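Local coordinates for transcriptional regulator containing CBS domains (Streptococcus pneumoniae, PDB 6UOF), which probably controls transcription in response to a small ligand, such as an adenine nucleotide, sensed by its paired CBS domains, the part crystallised here, at residues Arg38-Val48 / Glu96-Leu107. Residues are numbered along the deposited sequence; the frame is centred on the assembly and turned at random. Where two conformers were deposited one is given.
Sequences RFPVINQHQVV and EMVPVVRSNQTL
L107 drives its isobutyl end between P40, I42 and V48, and this wedge is the tightly packed part of a pseudo-symmetric meeting of two CBS domains. With CG anti to the backbone N (chi1 -175°), the L107 side chain sets CD2 3.7 Å from P40 CG, while its CB lies 3.6 Å from I42 CG2. V48 closes the cluster, its CG2 branch touching both L107 CD1 and V101 CG1. Beside it the two hairpins are pinned backbone to backbone at a single bridge, V47 with T106: L107 N donates to Q46 O (3.0 Å) and V48 N to Q105 O (3.1 Å). Each hairpin holds an Asx turn, N43 OD1 with H45 N and N104 OD1 with T106 N, and each OD1 takes a second donor, V47 N from the opposite face of the N43 amide plane and T106 OG1 at N104, which probably stiffens both turns. Contact is looser at the other end, where R38 reaches past exposed E96: in one of the two E96 conformers, CG lies over one guanidinium face, 3.4 Å from R38 NH1, but the position of the carboxylate is doubtful. Between the two ends, selenomethionine M97 bends its CE against the R38-F39 backbone. Strands 39-42 and 97-101 cross at -38°, with V51 of strand 48-52 and V110 of strand 107-112 packing on this interface, while F39 turns away toward helix 24-34.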
ATOM      1  N   ARG A  38      -2.744   5.107   4.236  1.00 12.65           N
ATOM      2  CA  ARG A  38      -2.455   4.766   2.825  1.00 12.82           C
ATOM      3  C   ARG A  38      -2.405   3.247   2.725  1.00 12.13           C
ATOM      4  O   ARG A  38      -1.565   2.618   3.382  1.00 12.13           O
ATOM      5  CB  ARG A  38      -1.174   5.438   2.351  1.00 14.27           C
ATOM      6  CG  ARG A  38      -1.241   6.950   2.485  1.00 16.13           C
ATOM      7  CD  ARG A  38      -0.095   7.688   1.841  1.00 18.47           C
ATOM      8  NE  ARG A  38      -0.328   9.118   1.947  1.00 22.63           N
ATOM      9  CZ  ARG A  38       0.477  10.053   1.469  1.00 24.37           C
ATOM     10  NH1 ARG A  38       1.583   9.718   0.828  1.00 26.45           N
ATOM     11  NH2 ARG A  38       0.164  11.325   1.621  1.00 26.98           N
ATOM     12  N   PHE A  39      -3.313   2.700   1.940  1.00 11.09           N
ATOM     13  CA  PHE A  39      -3.402   1.220   1.860  1.00 10.83           C
ATOM     14  C   PHE A  39      -3.431   0.719   0.430  1.00 10.64           C
ATOM     15  O   PHE A  39      -4.022   1.355  -0.455  1.00 10.84           O
ATOM     16  CB  PHE A  39      -4.677   0.701   2.528  1.00 10.90           C
ATOM     17  CG  PHE A  39      -4.789   1.065   3.983  1.00 11.28           C
ATOM     18  CD1 PHE A  39      -4.029   0.403   4.935  1.00 11.27           C
ATOM     19  CD2 PHE A  39      -5.622   2.080   4.411  1.00 11.43           C
ATOM     20  CE1 PHE A  39      -4.108   0.752   6.272  1.00 12.07           C
ATOM     21  CE2 PHE A  39      -5.714   2.415   5.746  1.00 12.44           C
ATOM     22  CZ  PHE A  39      -4.953   1.757   6.675  1.00 12.39           C
ATOM     23  N   PRO A  40      -2.837  -0.471   0.160  1.00 10.30           N
ATOM     24  CA  PRO A  40      -3.011  -1.112  -1.143  1.00 10.44           C
ATOM     25  C   PRO A  40      -4.444  -1.633  -1.252  1.00 10.16           C
ATOM     26  O   PRO A  40      -5.062  -2.000  -0.266  1.00 10.56           O
ATOM     27  CB  PRO A  40      -2.019  -2.276  -1.105  1.00 10.98           C
ATOM     28  CG  PRO A  40      -1.920  -2.637   0.377  1.00 11.39           C
ATOM     29  CD  PRO A  40      -2.051  -1.305   1.097  1.00 10.48           C
ATOM     30  N   VAL A  41      -4.919  -1.687  -2.491  1.00 10.36           N
ATOM     31  CA  VAL A  41      -6.277  -2.211  -2.805  1.00 10.30           C
ATOM     32  C   VAL A  41      -6.151  -3.415  -3.733  1.00 10.58           C
ATOM     33  O   VAL A  41      -5.438  -3.320  -4.736  1.00 10.95           O
ATOM     34  CB  VAL A  41      -7.140  -1.129  -3.466  1.00 10.60           C
ATOM     35  CG1 VAL A  41      -8.550  -1.649  -3.628  1.00 10.71           C
ATOM     36  CG2 VAL A  41      -7.129   0.168  -2.669  1.00 11.11           C
ATOM     37  N   ILE A  42      -6.855  -4.492  -3.382  1.00 10.81           N
ATOM     38  CA  ILE A  42      -6.817  -5.721  -4.223  1.00 11.15           C
ATOM     39  C   ILE A  42      -8.188  -6.030  -4.821  1.00 11.43           C
ATOM     40  O   ILE A  42      -9.215  -5.699  -4.238  1.00 11.78           O
ATOM     41  CB  ILE A  42      -6.313  -6.931  -3.417  1.00 11.71           C
ATOM     42  CG1 ILE A  42      -7.207  -7.246  -2.213  1.00 12.14           C
ATOM     43  CG2 ILE A  42      -4.857  -6.744  -3.049  1.00 12.19           C
ATOM     44  CD1 ILE A  42      -6.897  -8.562  -1.514  1.00 13.42           C
ATOM     45  N   ASN A  43      -8.151  -6.715  -5.954  1.00 11.30           N
ATOM     46  CA  ASN A  43      -9.411  -7.224  -6.538  1.00 11.87           C
ATOM     47  C   ASN A  43      -9.653  -8.650  -6.027  1.00 12.08           C
ATOM     48  O   ASN A  43      -8.886  -9.153  -5.168  1.00 12.21           O
ATOM     49  CB  ASN A  43      -9.409  -7.113  -8.064  1.00 12.09           C
ATOM     50  CG  ASN A  43      -8.394  -8.008  -8.740  1.00 12.72           C
ATOM     51  OD1 ASN A  43      -7.810  -8.883  -8.105  1.00 12.72           O
ATOM     52  ND2 ASN A  43      -8.202  -7.815 -10.035  1.00 14.00           N
ATOM     53  N   GLN A  44     -10.692  -9.294  -6.557  1.00 12.40           N
ATOM     54  CA  GLN A  44     -11.088 -10.649  -6.079  1.00 13.20           C
ATOM     55  C   GLN A  44     -10.081 -11.725  -6.532  1.00 13.75           C
ATOM     56  O   GLN A  44     -10.237 -12.884  -6.093  1.00 16.66           O
ATOM     57  CB  GLN A  44     -12.502 -10.994  -6.540  1.00 13.59           C
ATOM     58  CG  GLN A  44     -12.641 -11.152  -8.048  1.00 13.80           C
ATOM     59  CD  GLN A  44     -14.065 -11.436  -8.464  1.00 14.08           C
ATOM     60  OE1 GLN A  44     -14.768 -12.284  -7.906  1.00 14.18           O
ATOM     61  NE2 GLN A  44     -14.509 -10.755  -9.508  1.00 15.48           N
ATOM     62  N   HIS A  45      -9.091 -11.359  -7.346  1.00 13.59           N
ATOM     63  CA  HIS A  45      -7.976 -12.247  -7.778  1.00 14.35           C
ATOM     64  C   HIS A  45      -6.729 -11.953  -6.925  1.00 13.80           C
ATOM     65  O   HIS A  45      -5.672 -12.526  -7.202  1.00 14.41           O
ATOM     66  CB  HIS A  45      -7.686 -12.040  -9.263  1.00 15.72           C
ATOM     67  CG  HIS A  45      -8.897 -12.207 -10.107  1.00 17.83           C
ATOM     68  ND1 HIS A  45      -9.397 -13.446 -10.418  1.00 20.69           N
ATOM     69  CD2 HIS A  45      -9.720 -11.295 -10.677  1.00 18.72           C
ATOM     70  CE1 HIS A  45     -10.482 -13.295 -11.154  1.00 21.36           C
ATOM     71  NE2 HIS A  45     -10.701 -11.989 -11.325  1.00 21.88           N
ATOM     72  N   GLN A  46      -6.874 -11.081  -5.928  1.00 13.36           N
ATOM     73  CA  GLN A  46      -5.797 -10.686  -4.972  1.00 12.58           C
ATOM     74  C   GLN A  46      -4.747  -9.791  -5.654  1.00 11.73           C
ATOM     75  O   GLN A  46      -3.689  -9.557  -5.058  1.00 12.28           O
ATOM     76  CB  GLN A  46      -5.095 -11.898  -4.343  1.00 13.79           C
ATOM     77  CG  GLN A  46      -6.023 -13.058  -4.001  1.00 15.24           C
ATOM     78  CD  GLN A  46      -7.244 -12.653  -3.216  1.00 16.20           C
ATOM     79  OE1 GLN A  46      -7.161 -11.948  -2.218  1.00 19.16           O
ATOM     80  NE2 GLN A  46      -8.394 -13.174  -3.623  1.00 17.56           N
ATOM     81  N   VAL A  47      -5.033  -9.322  -6.869  1.00 11.75           N
ATOM     82  CA  VAL A  47      -4.080  -8.471  -7.631  1.00 11.86           C
ATOM     83  C   VAL A  47      -4.212  -7.025  -7.144  1.00 11.73           C
ATOM     84  O   VAL A  47      -5.329  -6.544  -6.898  1.00 11.76           O
ATOM     85  CB  VAL A  47      -4.327  -8.599  -9.151  1.00 12.84           C
ATOM     86  CG1 VAL A  47      -3.548  -7.568  -9.957  1.00 12.91           C
ATOM     87  CG2 VAL A  47      -3.990  -9.994  -9.638  1.00 14.00           C
ATOM     88  N   VAL A  48      -3.078  -6.357  -6.990  1.00 11.71           N
ATOM     89  CA  VAL A  48      -3.108  -4.921  -6.598  1.00 11.82           C
ATOM     90  C   VAL A  48      -3.657  -4.117  -7.782  1.00 12.57           C
ATOM     91  O   VAL A  48      -3.079  -4.191  -8.874  1.00 15.09           O
ATOM     92  CB  VAL A  48      -1.711  -4.449  -6.183  1.00 12.43           C
ATOM     93  CG1 VAL A  48      -1.682  -2.948  -5.925  1.00 12.81           C
ATOM     94  CG2 VAL A  48      -1.233  -5.208  -4.961  1.00 12.76           C
ATOM     95  N   GLU A  96       5.105   7.417   0.986  1.00 13.91           N
ATOM     96  CA  GLU A  96       5.024   7.018   2.418  0.60 14.59           C
ATOM     97  C   GLU A  96       4.940   5.495   2.522  1.00 13.98           C
ATOM     98  O   GLU A  96       5.310   4.918   3.534  1.00 13.89           O
ATOM     99  CB  GLU A  96       3.786   7.626   3.078  0.60 16.49           C
ATOM    100  CG  GLU A  96       3.848   9.132   3.273  0.60 19.00           C
ATOM    101  CD  GLU A  96       4.640   9.593   4.486  0.60 20.62           C
ATOM    102  OE1 GLU A  96       4.402  10.726   4.936  0.60 26.23           O
ATOM    103  OE2 GLU A  96       5.466   8.810   4.999  0.60 24.13           O
HETATM  104  N   MSE A  97       4.500   4.842   1.439  1.00 13.55           N
HETATM  105  CA  MSE A  97       4.176   3.377   1.479  1.00 14.60           C
HETATM  106  C   MSE A  97       4.305   2.857   0.052  1.00 14.08           C
HETATM  107  O   MSE A  97       3.990   3.592  -0.868  1.00 14.83           O
HETATM  108  CB  MSE A  97       2.739   3.212   1.982  1.00 16.97           C
HETATM  109  CG  MSE A  97       2.169   1.806   2.048  1.00 18.43           C
HETATM  110 SE   MSE A  97       1.411   1.199   0.355  1.00 17.71          SE
HETATM  111  CE  MSE A  97      -0.153   2.265  -0.083  1.00 19.51           C
ATOM    112  N   VAL A  98       4.839   1.651  -0.112  1.00 12.87           N
ATOM    113  CA  VAL A  98       4.919   1.003  -1.412  1.00 12.73           C
ATOM    114  C   VAL A  98       4.408  -0.426  -1.269  1.00 11.98           C
ATOM    115  O   VAL A  98       4.848  -1.165  -0.377  1.00 12.00           O
ATOM    116  CB  VAL A  98       6.343   1.005  -1.989  1.00 13.46           C
ATOM    117  CG1 VAL A  98       6.372   0.417  -3.395  1.00 14.09           C
ATOM    118  CG2 VAL A  98       6.948   2.399  -1.979  1.00 14.85           C
ATOM    119  N   PRO A  99       3.455  -0.867  -2.120  1.00 11.51           N
ATOM    120  CA  PRO A  99       3.007  -2.253  -2.055  1.00 11.94           C
ATOM    121  C   PRO A  99       4.080  -3.252  -2.500  1.00 11.71           C
ATOM    122  O   PRO A  99       4.859  -2.980  -3.402  1.00 12.47           O
ATOM    123  CB  PRO A  99       1.824  -2.301  -3.025  1.00 12.37           C
ATOM    124  CG  PRO A  99       1.411  -0.857  -3.201  1.00 12.82           C
ATOM    125  CD  PRO A  99       2.715  -0.091  -3.136  1.00 12.03           C
ATOM    126  N   VAL A 100       4.079  -4.408  -1.829  1.00 11.46           N
ATOM    127  CA  VAL A 100       4.996  -5.533  -2.147  1.00 11.79           C
ATOM    128  C   VAL A 100       4.146  -6.612  -2.809  1.00 12.07           C
ATOM    129  O   VAL A 100       3.137  -7.001  -2.205  1.00 11.96           O
ATOM    130  CB  VAL A 100       5.694  -6.057  -0.878  1.00 12.09           C
ATOM    131  CG1 VAL A 100       6.653  -7.192  -1.195  1.00 12.82           C
ATOM    132  CG2 VAL A 100       6.414  -4.934  -0.136  1.00 12.51           C
ATOM    133  N   VAL A 101       4.584  -7.094  -3.972  1.00 12.44           N
ATOM    134  CA  VAL A 101       3.770  -8.076  -4.739  1.00 12.78           C
ATOM    135  C   VAL A 101       4.625  -9.250  -5.199  1.00 13.69           C
ATOM    136  O   VAL A 101       5.850  -9.134  -5.331  1.00 14.12           O
ATOM    137  CB  VAL A 101       3.105  -7.406  -5.961  1.00 13.52           C
ATOM    138  CG1 VAL A 101       2.130  -6.322  -5.543  1.00 14.19           C
ATOM    139  CG2 VAL A 101       4.114  -6.893  -6.973  1.00 13.88           C
ATOM    140  N   ARG A 102       3.929 -10.349  -5.457  1.00 13.85           N
ATOM    141  CA  ARG A 102       4.536 -11.507  -6.149  1.00 14.38           C
ATOM    142  C   ARG A 102       4.695 -11.160  -7.638  1.00 14.69           C
ATOM    143  O   ARG A 102       4.167 -10.129  -8.089  1.00 14.46           O
ATOM    144  CB  ARG A 102       3.622 -12.726  -6.015  1.00 14.94           C
ATOM    145  CG  ARG A 102       3.337 -13.154  -4.586  1.00 15.15           C
ATOM    146  CD  ARG A 102       2.587 -14.484  -4.601  1.00 15.98           C
ATOM    147  NE  ARG A 102       2.271 -14.966  -3.268  1.00 16.91           N
ATOM    148  CZ  ARG A 102       1.214 -14.605  -2.542  1.00 17.12           C
ATOM    149  NH1 ARG A 102       0.339 -13.731  -3.005  1.00 18.76           N
ATOM    150  NH2 ARG A 102       1.043 -15.131  -1.337  1.00 19.51           N
ATOM    151  N   SER A 103       5.394 -12.014  -8.384  1.00 15.46           N
ATOM    152  CA  SER A 103       5.591 -11.840  -9.849  1.00 16.18           C
ATOM    153  C   SER A 103       4.235 -11.690 -10.560  1.00 15.32           C
ATOM    154  O   SER A 103       4.166 -10.921 -11.545  1.00 15.92           O
ATOM    155  CB  SER A 103       6.411 -12.985 -10.399  1.00 17.48           C
ATOM    156  OG  SER A 103       6.550 -12.924 -11.817  1.00 19.24           O
ATOM    157  N   ASN A 104       3.186 -12.350 -10.056  1.00 15.01           N
ATOM    158  CA  ASN A 104       1.840 -12.270 -10.688  1.00 15.48           C
ATOM    159  C   ASN A 104       1.042 -11.054 -10.197  1.00 14.60           C
ATOM    160  O   ASN A 104      -0.164 -10.981 -10.466  1.00 15.36           O
ATOM    161  CB  ASN A 104       1.032 -13.547 -10.471  1.00 16.06           C
ATOM    162  CG  ASN A 104       0.609 -13.765  -9.039  1.00 16.30           C
ATOM    163  OD1 ASN A 104       0.979 -13.005  -8.156  1.00 15.14           O
ATOM    164  ND2 ASN A 104      -0.182 -14.809  -8.815  1.00 18.57           N
ATOM    165  N   GLN A 105       1.703 -10.121  -9.507  1.00 13.72           N
ATOM    166  CA  GLN A 105       1.113  -8.832  -9.049  1.00 13.65           C
ATOM    167  C   GLN A 105       0.108  -9.008  -7.908  1.00 13.08           C
ATOM    168  O   GLN A 105      -0.572  -8.030  -7.563  1.00 13.19           O
ATOM    169  CB  GLN A 105       0.543  -8.037 -10.229  1.00 14.98           C
ATOM    170  CG  GLN A 105       1.510  -7.941 -11.404  1.00 16.11           C
ATOM    171  CD  GLN A 105       2.803  -7.272 -11.016  1.00 16.70           C
ATOM    172  OE1 GLN A 105       2.832  -6.081 -10.727  1.00 17.98           O
ATOM    173  NE2 GLN A 105       3.896  -8.020 -11.025  1.00 16.90           N
ATOM    174  N   THR A 106       0.063 -10.178  -7.263  1.00 12.74           N
ATOM    175  CA  THR A 106      -0.809 -10.335  -6.067  1.00 12.63           C
ATOM    176  C   THR A 106      -0.100  -9.769  -4.824  1.00 12.36           C
ATOM    177  O   THR A 106       1.162  -9.773  -4.748  1.00 12.91           O
ATOM    178  CB  THR A 106      -1.242 -11.793  -5.854  1.00 12.82           C
ATOM    179  OG1 THR A 106      -0.077 -12.608  -5.693  1.00 12.87           O
ATOM    180  CG2 THR A 106      -2.105 -12.302  -6.992  1.00 13.46           C
ATOM    181  N   LEU A 107      -0.899  -9.266  -3.891  1.00 12.13           N
ATOM    182  CA  LEU A 107      -0.368  -8.540  -2.707  1.00 11.70           C
ATOM    183  C   LEU A 107       0.277  -9.456  -1.658  1.00 11.81           C
ATOM    184  O   LEU A 107      -0.363 -10.424  -1.226  1.00 12.61           O
ATOM    185  CB  LEU A 107      -1.510  -7.756  -2.057  1.00 11.66           C
ATOM    186  CG  LEU A 107      -1.109  -6.856  -0.886  1.00 11.74           C
ATOM    187  CD1 LEU A 107      -0.193  -5.731  -1.343  1.00 11.71           C
ATOM    188  CD2 LEU A 107      -2.336  -6.294  -0.208  1.00 12.07           C
TER